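Local structure of 6-phosphogluconate dehydrogenase, NAD-binding (Geobacter metallireducens, 3PEF) at residues T96-P99 and A100-Q103; V164-G167 and A168-K171; M211-P214 and M215-L218; A261-L264 and F265-A268. The protein probably reduces succinic semialdehyde to gamma-hydroxybutyrate with an NADP cofactor, as a member of the beta-hydroxyacid dehydrogenase family. The protein carries 2 engineered substitutions. One frame throughout, in Å; residues are numbered along the deposited sequence.

Contact 1 of 4, residues T96-P99 and A100-Q103; sequences TVDP and ATSQ. With NAP (NADP nicotinamide-adenine-dinucleotide phosphate), chain I.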
loop_
_atom_site.group_PDB
_atom_site.type_symbol
_atom_site.label_atom_id
_atom_site.label_comp_id
_atom_site.label_asym_id
_atom_site.label_seq_id
_atom_site.Cartn_x
_atom_site.Cartn_y
_atom_site.Cartn_z
ATOM N N THR A 96 -16.189 -7.673 -19.412
ATOM C CA THR A 96 -14.854 -7.327 -18.934
ATOM C C THR A 96 -14.190 -8.545 -18.330
ATOM O O THR A 96 -14.633 -9.089 -17.305
ATOM C CB THR A 96 -14.870 -6.212 -17.904
ATOM O OG1 THR A 96 -15.546 -5.087 -18.467
ATOM C CG2 THR A 96 -13.424 -5.815 -17.532
ATOM N N VAL A 97 -13.110 -8.959 -18.976
ATOM C CA VAL A 97 -12.487 -10.242 -18.720
ATOM C C VAL A 97 -11.000 -10.069 -18.989
ATOM O O VAL A 97 -10.594 -9.064 -19.574
ATOM C CB VAL A 97 -13.114 -11.250 -19.686
ATOM C CG1 VAL A 97 -12.143 -12.274 -20.126
ATOM C CG2 VAL A 97 -14.427 -11.842 -19.088
ATOM N N ASP A 98 -10.176 -11.008 -18.536
ATOM C CA ASP A 98 -8.738 -10.896 -18.770
ATOM C C ASP A 98 -8.419 -11.362 -20.179
ATOM O O ASP A 98 -9.172 -12.145 -20.760
ATOM C CB ASP A 98 -7.949 -11.721 -17.756
ATOM C CG ASP A 98 -8.333 -13.191 -17.773
ATOM O OD1 ASP A 98 -9.492 -13.516 -17.439
ATOM O OD2 ASP A 98 -7.477 -14.021 -18.127
ATOM N N PRO A 99 -7.297 -10.884 -20.734
ATOM C CA PRO A 99 -6.895 -11.255 -22.096
ATOM C C PRO A 99 -6.887 -12.764 -22.313
ATOM O O PRO A 99 -7.323 -13.224 -23.361
ATOM C CB PRO A 99 -5.453 -10.733 -22.200
ATOM C CG PRO A 99 -5.351 -9.668 -21.183
ATOM C CD PRO A 99 -6.301 -10.030 -20.069
ATOM N N ALA A 100 -6.377 -13.538 -21.363
ATOM C CA ALA A 100 -6.246 -14.964 -21.644
ATOM C C ALA A 100 -7.620 -15.635 -21.733
ATOM O O ALA A 100 -7.821 -16.588 -22.498
ATOM C CB ALA A 100 -5.368 -15.637 -20.614
ATOM N N THR A 101 -8.582 -15.138 -20.959
ATOM C CA THR A 101 -9.932 -15.673 -21.067
ATOM C C THR A 101 -10.539 -15.413 -22.443
ATOM O O THR A 101 -11.041 -16.329 -23.087
ATOM C CB THR A 101 -10.852 -15.087 -19.996
ATOM O OG1 THR A 101 -10.412 -15.546 -18.720
ATOM C CG2 THR A 101 -12.283 -15.515 -20.233
ATOM N N SER A 102 -10.488 -14.169 -22.906
ATOM C CA SER A 102 -11.101 -13.867 -24.191
ATOM C C SER A 102 -10.392 -14.604 -25.337
ATOM O O SER A 102 -11.036 -15.063 -26.281
ATOM C CB SER A 102 -11.153 -12.364 -24.446
ATOM O OG SER A 102 -9.852 -11.851 -24.599
ATOM N N GLN A 103 -9.074 -14.756 -25.243
ATOM C CA GLN A 103 -8.343 -15.487 -26.279
ATOM C C GLN A 103 -8.745 -16.970 -26.312
ATOM O O GLN A 103 -8.924 -17.555 -27.382
ATOM C CB GLN A 103 -6.830 -15.333 -26.081
ATOM C CG GLN A 103 -6.317 -13.922 -26.328
ATOM C CD GLN A 103 -4.880 -13.728 -25.857
ATOM O OE1 GLN A 103 -4.396 -14.444 -24.986
ATOM N NE2 GLN A 103 -4.196 -12.755 -26.440
HETATM P PA NAP I . -24.671 -7.193 -13.662
HETATM O O1A NAP I . -24.347 -7.763 -12.336
HETATM O O2A NAP I . -25.866 -6.330 -13.700
HETATM O O5B NAP I . -24.838 -8.367 -14.739
HETATM C C5B NAP I . -24.024 -9.507 -14.688
HETATM C C4B NAP I . -24.555 -10.468 -15.736
HETATM O O4B NAP I . -23.734 -11.617 -15.743
HETATM C C3B NAP I . -25.965 -10.940 -15.394
HETATM O O3B NAP I . -26.627 -11.095 -16.628
HETATM C C2B NAP I . -25.717 -12.303 -14.780
HETATM O O2B NAP I . -26.784 -13.209 -14.887
HETATM C C1B NAP I . -24.551 -12.758 -15.639
HETATM N N9A NAP I . -23.849 -13.891 -15.021
HETATM C C8A NAP I . -23.073 -13.854 -13.888
HETATM N N7A NAP I . -22.620 -15.105 -13.645
HETATM C C5A NAP I . -23.105 -15.931 -14.593
HETATM C C6A NAP I . -22.933 -17.288 -14.811
HETATM N N6A NAP I . -22.183 -18.002 -13.983
HETATM N N1A NAP I . -23.558 -17.880 -15.876
HETATM C C2A NAP I . -24.339 -17.124 -16.732
HETATM N N3A NAP I . -24.498 -15.768 -16.515
HETATM C C4A NAP I . -23.883 -15.184 -15.465
HETATM O O3 NAP I . -23.393 -6.359 -14.114
HETATM P PN NAP I . -23.150 -5.452 -15.389
HETATM O O1N NAP I . -22.707 -4.116 -14.956
HETATM O O2N NAP I . -24.272 -5.557 -16.343
HETATM O O5D NAP I . -21.875 -6.304 -15.885
HETATM C C5D NAP I . -21.749 -6.886 -17.155
HETATM C C4D NAP I . -20.301 -6.670 -17.592
HETATM O O4D NAP I . -20.068 -5.342 -17.996
HETATM C C3D NAP I . -19.325 -6.886 -16.454
HETATM O O3D NAP I . -18.208 -7.522 -17.037
HETATM C C2D NAP I . -18.980 -5.485 -15.973
HETATM O O2D NAP I . -17.700 -5.460 -15.405
HETATM C C1D NAP I . -18.992 -4.752 -17.292
HETATM N N1N NAP I . -19.212 -3.289 -17.275
HETATM C C2N NAP I . -20.069 -2.719 -16.381
HETATM C C3N NAP I . -20.307 -1.347 -16.412
HETATM C C7N NAP I . -21.289 -0.732 -15.461
HETATM O O7N NAP I . -21.155 0.624 -15.215
HETATM N N7N NAP I . -22.250 -1.440 -14.843
HETATM C C4N NAP I . -19.671 -0.541 -17.362
HETATM C C5N NAP I . -18.821 -1.140 -18.289
HETATM C C6N NAP I . -18.608 -2.518 -18.250
HETATM P P2B NAP I . -28.018 -13.191 -13.823
HETATM O O1X NAP I . -28.653 -14.571 -13.918
HETATM O O2X NAP I . -27.468 -12.933 -12.458
HETATM O O3X NAP I . -28.987 -12.101 -14.188
HETATM O O HOH W 1 -4.929 -13.103 -19.062
#
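D98 and T101 meet where the loop after strand 90-93 turns into helix 99-111. D98 is the N-cap residue. The side-chain hydrogen bonds come first. T101 OG1 donates to D98 OD1 at 2.6 Å, on the syn side of the carboxylate and 30° out of its plane. The other oxygen, D98 OD2, takes the backbone N-H of T101 in a weaker bond of 3.2 Å. CG of D98 lies between its own backbone N and carbonyl carbon (chi1 58°), which folds the carboxylate back over the start of the helix. The two side chains cross at about a right angle.

A water bridges the same end. It donates to D98 OD2 at 2.9 Å and accepts from A100 N at 2.8 Å.

Backbone bonds start the helix. S102 N reaches D98 O at 3.2 Å, and Q103 N reaches P99 O at 3.0 Å. Beyond the segments, S102 OG is bonded to E118 and Q103 NE2 to the carbonyl of V164.

Nonpolar side chains join this turn to its neighbours. V97 touches P68 and A71 of helix 68-76, while the ring of P99 packs on E169 and L172 of helix 166-194.

The cofactor is held two residues before the cap. T96 N donates to O3D of NADP at 3.1 Å, and T96 O accepts from K239.

The carboxylate thus occupies two amide N-H groups of the first turn, one directly and one through water. Its negative charge would also suit the positive end of the helix dipole.

Contact 2 of 4, residues V164-G167 and A168-K171; sequences VGKG and AEMK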
loop_
_atom_site.group_PDB
_atom_site.type_symbol
_atom_site.label_atom_id
_atom_site.label_comp_id
_atom_site.label_asym_id
_atom_site.label_seq_id
_atom_site.Cartn_x
_atom_site.Cartn_y
_atom_site.Cartn_z
ATOM N N VAL A 164 -7.241 -10.369 -30.599
ATOM C CA VAL A 164 -7.949 -10.638 -29.351
ATOM C C VAL A 164 -6.987 -10.504 -28.190
ATOM O O VAL A 164 -5.867 -11.021 -28.236
ATOM C CB VAL A 164 -8.567 -12.050 -29.333
ATOM C CG1 VAL A 164 -9.374 -12.269 -28.034
ATOM C CG2 VAL A 164 -9.450 -12.253 -30.562
ATOM N N GLY A 165 -7.418 -9.796 -27.151
ATOM C CA GLY A 165 -6.568 -9.591 -25.998
ATOM C C GLY A 165 -6.240 -8.130 -25.805
ATOM O O GLY A 165 -6.143 -7.666 -24.667
ATOM N N LYS A 166 -6.086 -7.407 -26.916
ATOM C CA LYS A 166 -5.773 -5.978 -26.890
ATOM C C LYS A 166 -6.942 -5.173 -26.321
ATOM O O LYS A 166 -6.745 -4.219 -25.575
ATOM C CB LYS A 166 -5.416 -5.467 -28.294
ATOM C CG LYS A 166 -4.030 -5.884 -28.791
ATOM C CD LYS A 166 -2.949 -4.965 -28.239
ATOM C CE LYS A 166 -1.538 -5.544 -28.391
ATOM N NZ LYS A 166 -1.083 -6.252 -27.145
ATOM N N GLY A 167 -8.160 -5.565 -26.678
ATOM C CA GLY A 167 -9.341 -4.936 -26.120
ATOM C C GLY A 167 -9.453 -5.141 -24.615
ATOM O O GLY A 167 -9.719 -4.189 -23.862
ATOM N N ALA A 168 -9.279 -6.386 -24.177
ATOM C CA ALA A 168 -9.315 -6.719 -22.751
ATOM C C ALA A 168 -8.262 -5.934 -21.991
ATOM O O ALA A 168 -8.543 -5.385 -20.929
ATOM C CB ALA A 168 -9.122 -8.229 -22.523
ATOM N N GLU A 169 -7.050 -5.882 -22.541
ATOM C CA GLU A 169 -5.956 -5.153 -21.911
ATOM C C GLU A 169 -6.260 -3.664 -21.792
ATOM O O GLU A 169 -6.006 -3.051 -20.760
ATOM C CB GLU A 169 -4.644 -5.401 -22.673
ATOM C CG GLU A 169 -4.128 -6.799 -22.435
ATOM C CD GLU A 169 -3.059 -7.228 -23.415
ATOM O OE1 GLU A 169 -3.024 -6.664 -24.525
ATOM O OE2 GLU A 169 -2.270 -8.142 -23.078
ATOM N N MET A 170 -6.827 -3.084 -22.841
ATOM C CA MET A 170 -7.173 -1.672 -22.799
ATOM C C MET A 170 -8.225 -1.425 -21.726
ATOM O O MET A 170 -8.124 -0.488 -20.935
ATOM C CB MET A 170 -7.725 -1.222 -24.145
ATOM C CG MET A 170 -8.226 0.219 -24.125
ATOM S SD MET A 170 -6.897 1.430 -23.999
ATOM C CE MET A 170 -6.034 1.177 -25.578
ATOM N N LYS A 171 -9.255 -2.264 -21.724
ATOM C CA LYS A 171 -10.324 -2.145 -20.743
ATOM C C LYS A 171 -9.766 -2.209 -19.319
ATOM O O LYS A 171 -10.116 -1.389 -18.468
ATOM C CB LYS A 171 -11.378 -3.239 -20.957
ATOM C CG LYS A 171 -12.458 -3.268 -19.878
ATOM C CD LYS A 171 -13.180 -1.922 -19.793
ATOM C CE LYS A 171 -14.343 -2.040 -18.821
ATOM N NZ LYS A 171 -14.986 -0.727 -18.549
#
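G165 O receives the N-H of E169 at 2.9 Å, the first backbone bond of helix 166-194. G165 is the N-cap residue. Its positive phi of 117° is a backbone shape that glycine adopts easily. The next two bonds follow in step: M170 N to K166 O at 3.0 Å, and K171 N to G167 O at 2.9 Å.

The E169 side chain runs back over the cap. A chi1 of -72° puts its CG beside the backbone N, 3.1 Å from G165 O. The extended chain beyond carries the carboxylate toward K166. K166 bends at chi2 and chi4 to bring its amine round to E169. K166 NZ and E169 OE1 form a salt bridge at 3.3 Å, with only a weak hydrogen bond. The other carboxylate oxygen, OE2, is held in a salt bridge by R250, so E169 lies between two positive groups. K166 NZ also makes a weak bond to the carbonyl of A195 in the second subunit, whose L197 packs on both K166 and E169.

The cap has a further acceptor. E118 OE1 takes the N-H groups of both G165 and A168, which ties the first turn to strand 115-122.

K171 leaves in another direction. Its NZ reaches the carbonyl of V121, N175 and a bound glycerol. The side chain also touches the cofactor and T96.

This is a helix N-terminus with a lysine-glutamate bridge across its first turn. The start of the helix probably borders the active site, as in the beta-hydroxyacid dehydrogenase family, with K171 as the predicted active-site lysine.

Contact 3 of 4, residues M211-P214 and M215-L218; sequences MANP and MFAL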
loop_
_atom_site.group_PDB
_atom_site.type_symbol
_atom_site.label_atom_id
_atom_site.label_comp_id
_atom_site.label_asym_id
_atom_site.label_seq_id
_atom_site.Cartn_x
_atom_site.Cartn_y
_atom_site.Cartn_z
ATOM N N MET A 211 -8.238 18.895 -12.394
ATOM C CA MET A 211 -8.649 17.527 -12.151
ATOM C C MET A 211 -10.110 17.305 -12.489
ATOM O O MET A 211 -10.557 16.161 -12.550
ATOM C CB MET A 211 -8.441 17.169 -10.686
ATOM C CG MET A 211 -7.008 16.968 -10.282
ATOM S SD MET A 211 -7.008 16.418 -8.563
ATOM C CE MET A 211 -7.599 17.889 -7.743
ATOM N N ALA A 212 -10.863 18.386 -12.663
ATOM C CA ALA A 212 -12.308 18.269 -12.896
ATOM C C ALA A 212 -12.640 17.223 -13.956
ATOM O O ALA A 212 -12.022 17.188 -15.022
ATOM C CB ALA A 212 -12.903 19.618 -13.289
ATOM N N ASN A 213 -13.616 16.369 -13.667
ATOM C CA ASN A 213 -14.053 15.353 -14.635
ATOM C C ASN A 213 -15.496 14.975 -14.366
ATOM O O ASN A 213 -15.983 15.167 -13.258
ATOM C CB ASN A 213 -13.132 14.112 -14.639
ATOM C CG ASN A 213 -13.105 13.362 -13.285
ATOM O OD1 ASN A 213 -13.976 12.531 -12.989
ATOM N ND2 ASN A 213 -12.089 13.642 -12.477
ATOM N N PRO A 214 -16.194 14.456 -15.386
ATOM C CA PRO A 214 -17.596 14.045 -15.231
ATOM C C PRO A 214 -17.804 13.022 -14.108
ATOM O O PRO A 214 -18.796 13.129 -13.388
ATOM C CB PRO A 214 -17.937 13.430 -16.595
ATOM C CG PRO A 214 -16.967 14.089 -17.548
ATOM C CD PRO A 214 -15.699 14.240 -16.756
ATOM N N MET A 215 -16.896 12.061 -13.943
ATOM C CA MET A 215 -17.041 11.086 -12.844
ATOM C C MET A 215 -17.069 11.755 -11.461
ATOM O O MET A 215 -17.988 11.505 -10.659
ATOM C CB MET A 215 -15.959 10.004 -12.887
ATOM C CG MET A 215 -16.170 8.896 -11.833
ATOM S SD MET A 215 -14.844 7.655 -11.827
ATOM C CE MET A 215 -13.514 8.587 -11.073
ATOM N N PHE A 216 -16.082 12.605 -11.175
ATOM C CA PHE A 216 -16.039 13.266 -9.871
ATOM C C PHE A 216 -17.302 14.099 -9.713
ATOM O O PHE A 216 -17.883 14.167 -8.632
ATOM C CB PHE A 216 -14.808 14.180 -9.705
ATOM C CG PHE A 216 -13.515 13.449 -9.398
ATOM C CD1 PHE A 216 -12.352 14.171 -9.120
ATOM C CD2 PHE A 216 -13.453 12.050 -9.400
ATOM C CE1 PHE A 216 -11.138 13.514 -8.845
ATOM C CE2 PHE A 216 -12.255 11.380 -9.114
ATOM C CZ PHE A 216 -11.094 12.120 -8.833
ATOM N N ALA A 217 -17.722 14.738 -10.794
ATOM C CA ALA A 217 -18.852 15.651 -10.708
ATOM C C ALA A 217 -20.132 14.878 -10.382
ATOM O O ALA A 217 -20.888 15.264 -9.493
ATOM C CB ALA A 217 -18.997 16.453 -12.007
ATOM N N LEU A 218 -20.364 13.785 -11.104
ATOM C CA LEU A 218 -21.527 12.934 -10.850
ATOM C C LEU A 218 -21.456 12.218 -9.493
ATOM O O LEU A 218 -22.383 12.303 -8.687
ATOM C CB LEU A 218 -21.711 11.900 -11.974
ATOM C CG LEU A 218 -22.817 10.875 -11.692
ATOM C CD1 LEU A 218 -24.192 11.559 -11.678
ATOM C CD2 LEU A 218 -22.780 9.738 -12.701
#
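The carbonyl O of M211 lies loosely near F216 CD1, at 4.4 Å. The same M211 O accepts the N213 amide from within its own segment, ND2 to O 2.9 Å. This bond helps fix how the amide is turned.

N213 makes the polar side-chain contacts. With chi1 at 62°, its CG stands between the backbone N and the carbonyl carbon, and the amide is directed back over the first turn. OD1 accepts F216 N at 2.8 Å, with the donor above the carbonyl plane, 45° out of it. ND2 lies over one face of the F216 ring, 3.3 Å above its plane and offset toward the rim. Amide and ring planes are 58° apart. N213 is thus the N-cap of helix 214-224, with a side-chain capping bond to the third residue after it. Its backbone O takes A217 N at 3.0 Å.

P214 opens the helix, and its O receives L218 N at 2.8 Å. A210 of the second subunit packs on its ring. F216 also stacks on F185 and touches M181 of the second subunit. M215 turns instead to M178, M181 and M182 of helix 166-194 in its own chain.

Contact 4 of 4, residues A261-L264 and F265-A268; sequences ANEL and FKGA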
loop_
_atom_site.group_PDB
_atom_site.type_symbol
_atom_site.label_atom_id
_atom_site.label_comp_id
_atom_site.label_asym_id
_atom_site.label_seq_id
_atom_site.Cartn_x
_atom_site.Cartn_y
_atom_site.Cartn_z
ATOM N N ALA A 261 -5.708 0.024 -3.996
ATOM C CA ALA A 261 -7.116 0.268 -4.293
ATOM C C ALA A 261 -7.889 -1.057 -4.348
ATOM O O ALA A 261 -9.025 -1.143 -3.905
ATOM C CB ALA A 261 -7.262 1.013 -5.617
ATOM N N ASN A 262 -7.266 -2.078 -4.922
ATOM C CA ASN A 262 -7.877 -3.397 -4.967
ATOM C C ASN A 262 -8.234 -3.851 -3.550
ATOM O O ASN A 262 -9.356 -4.292 -3.293
ATOM C CB ASN A 262 -6.932 -4.405 -5.639
ATOM C CG ASN A 262 -7.586 -5.783 -5.875
ATOM O OD1 ASN A 262 -8.797 -5.895 -6.119
ATOM N ND2 ASN A 262 -6.771 -6.832 -5.822
ATOM N N GLU A 263 -7.285 -3.741 -2.623
ATOM C CA GLU A 263 -7.559 -4.162 -1.259
ATOM C C GLU A 263 -8.677 -3.321 -0.610
ATOM O O GLU A 263 -9.543 -3.868 0.066
ATOM C CB GLU A 263 -6.284 -4.181 -0.417
ATOM C CG GLU A 263 -5.192 -5.114 -1.006
ATOM C CD GLU A 263 -5.699 -6.542 -1.270
ATOM O OE1 GLU A 263 -6.295 -7.163 -0.355
ATOM O OE2 GLU A 263 -5.497 -7.052 -2.396
ATOM N N LEU A 264 -8.668 -2.007 -0.826
ATOM C CA LEU A 264 -9.731 -1.146 -0.294
ATOM C C LEU A 264 -11.112 -1.517 -0.867
ATOM O O LEU A 264 -12.116 -1.520 -0.151
ATOM C CB LEU A 264 -9.413 0.338 -0.540
ATOM C CG LEU A 264 -8.090 0.826 0.084
ATOM C CD1 LEU A 264 -7.623 2.156 -0.506
ATOM C CD2 LEU A 264 -8.194 0.906 1.602
ATOM N N PHE A 265 -11.176 -1.832 -2.155
ATOM C CA PHE A 265 -12.464 -2.262 -2.701
ATOM C C PHE A 265 -12.906 -3.590 -2.099
ATOM O O PHE A 265 -14.102 -3.803 -1.866
ATOM C CB PHE A 265 -12.462 -2.274 -4.226
ATOM C CG PHE A 265 -12.740 -0.918 -4.819
ATOM C CD1 PHE A 265 -11.711 -0.136 -5.313
ATOM C CD2 PHE A 265 -14.037 -0.403 -4.827
ATOM C CE1 PHE A 265 -11.970 1.126 -5.851
ATOM C CE2 PHE A 265 -14.307 0.862 -5.352
ATOM C CZ PHE A 265 -13.267 1.628 -5.866
ATOM N N LYS A 266 -11.942 -4.465 -1.822
ATOM C CA LYS A 266 -12.252 -5.719 -1.129
ATOM C C LYS A 266 -12.847 -5.431 0.238
ATOM O O LYS A 266 -13.749 -6.143 0.700
ATOM C CB LYS A 266 -11.007 -6.598 -0.961
ATOM C CG LYS A 266 -10.519 -7.319 -2.223
ATOM C CD LYS A 266 -9.186 -8.047 -1.944
ATOM C CE LYS A 266 -8.585 -8.636 -3.217
ATOM N NZ LYS A 266 -7.274 -9.364 -2.971
ATOM N N GLY A 267 -12.328 -4.397 0.890
ATOM C CA GLY A 267 -12.827 -4.015 2.197
ATOM C C GLY A 267 -14.281 -3.590 2.087
ATOM O O GLY A 267 -15.126 -3.965 2.912
ATOM N N ALA A 268 -14.578 -2.803 1.060
ATOM C CA ALA A 268 -15.953 -2.404 0.812
ATOM C C ALA A 268 -16.861 -3.608 0.549
ATOM O O ALA A 268 -18.007 -3.616 0.990
ATOM C CB ALA A 268 -16.041 -1.384 -0.335
HETATM O O HOH W 2 -7.191 -9.793 -5.804
HETATM O O HOH W 3 -6.952 -9.930 -0.292
#
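A261 O accepts F265 N at 2.9 Å, the first of four successive i to i+4 bonds. K266 N to N262 O, G267 N to E263 O and A268 N to L264 O are each 3.0 Å long. The two segments are one unbroken piece of helix 256-270.

E263 and K266 lie side by side and point the same way. K266 NZ donates to E263 OE2 at 3.0 Å, on the syn side and 18° out of the carboxylate plane. The lysine chain is extended beyond CG, whereas E263 bends at chi2 (-53°) to keep its carboxylate alongside. The pair is an i to i+3 salt bridge on a helix face turned to the third subunit. There E263 OE1 accepts the backbone N of L255, and K266 NZ makes a weak bond to the carbonyl of V245.

A water 2.9 Å from K266 NZ accepts from it and from N262 ND2. Another water also accepts from the amine and lies by E263 OE1. N262 OD1 is bonded to Q238 of helix 234-251.

F265 points elsewhere. Its ring edge meets A261 O, with CD1 at 3.2 Å, and the side chain packs on L241 and I281. L264 touches I281 and Y285, and also V256 of the second subunit.

How the contacts relate
The contacts follow one another along the chain. Contact 1 lies in the Rossmann-type NAD-binding domain, and contacts 2, 3 and 4 in the helical C-terminal part. Contacts 1 and 2 touch, with centres about 8 Å apart. Helices 99-111 and 166-194 meet there, which puts cofactor binding at T96 beside the predicted active-site lysine. Contacts 3 and 4 stand apart, their centres about 21 Å from each other and 22 to 29 Å from contact 1. The first three contacts start helices 99-111, 166-194 and 214-224, while contact 4 is inside helix 256-270. Contacts 2 and 3 meet the second subunit; contact 4 chiefly meets the third.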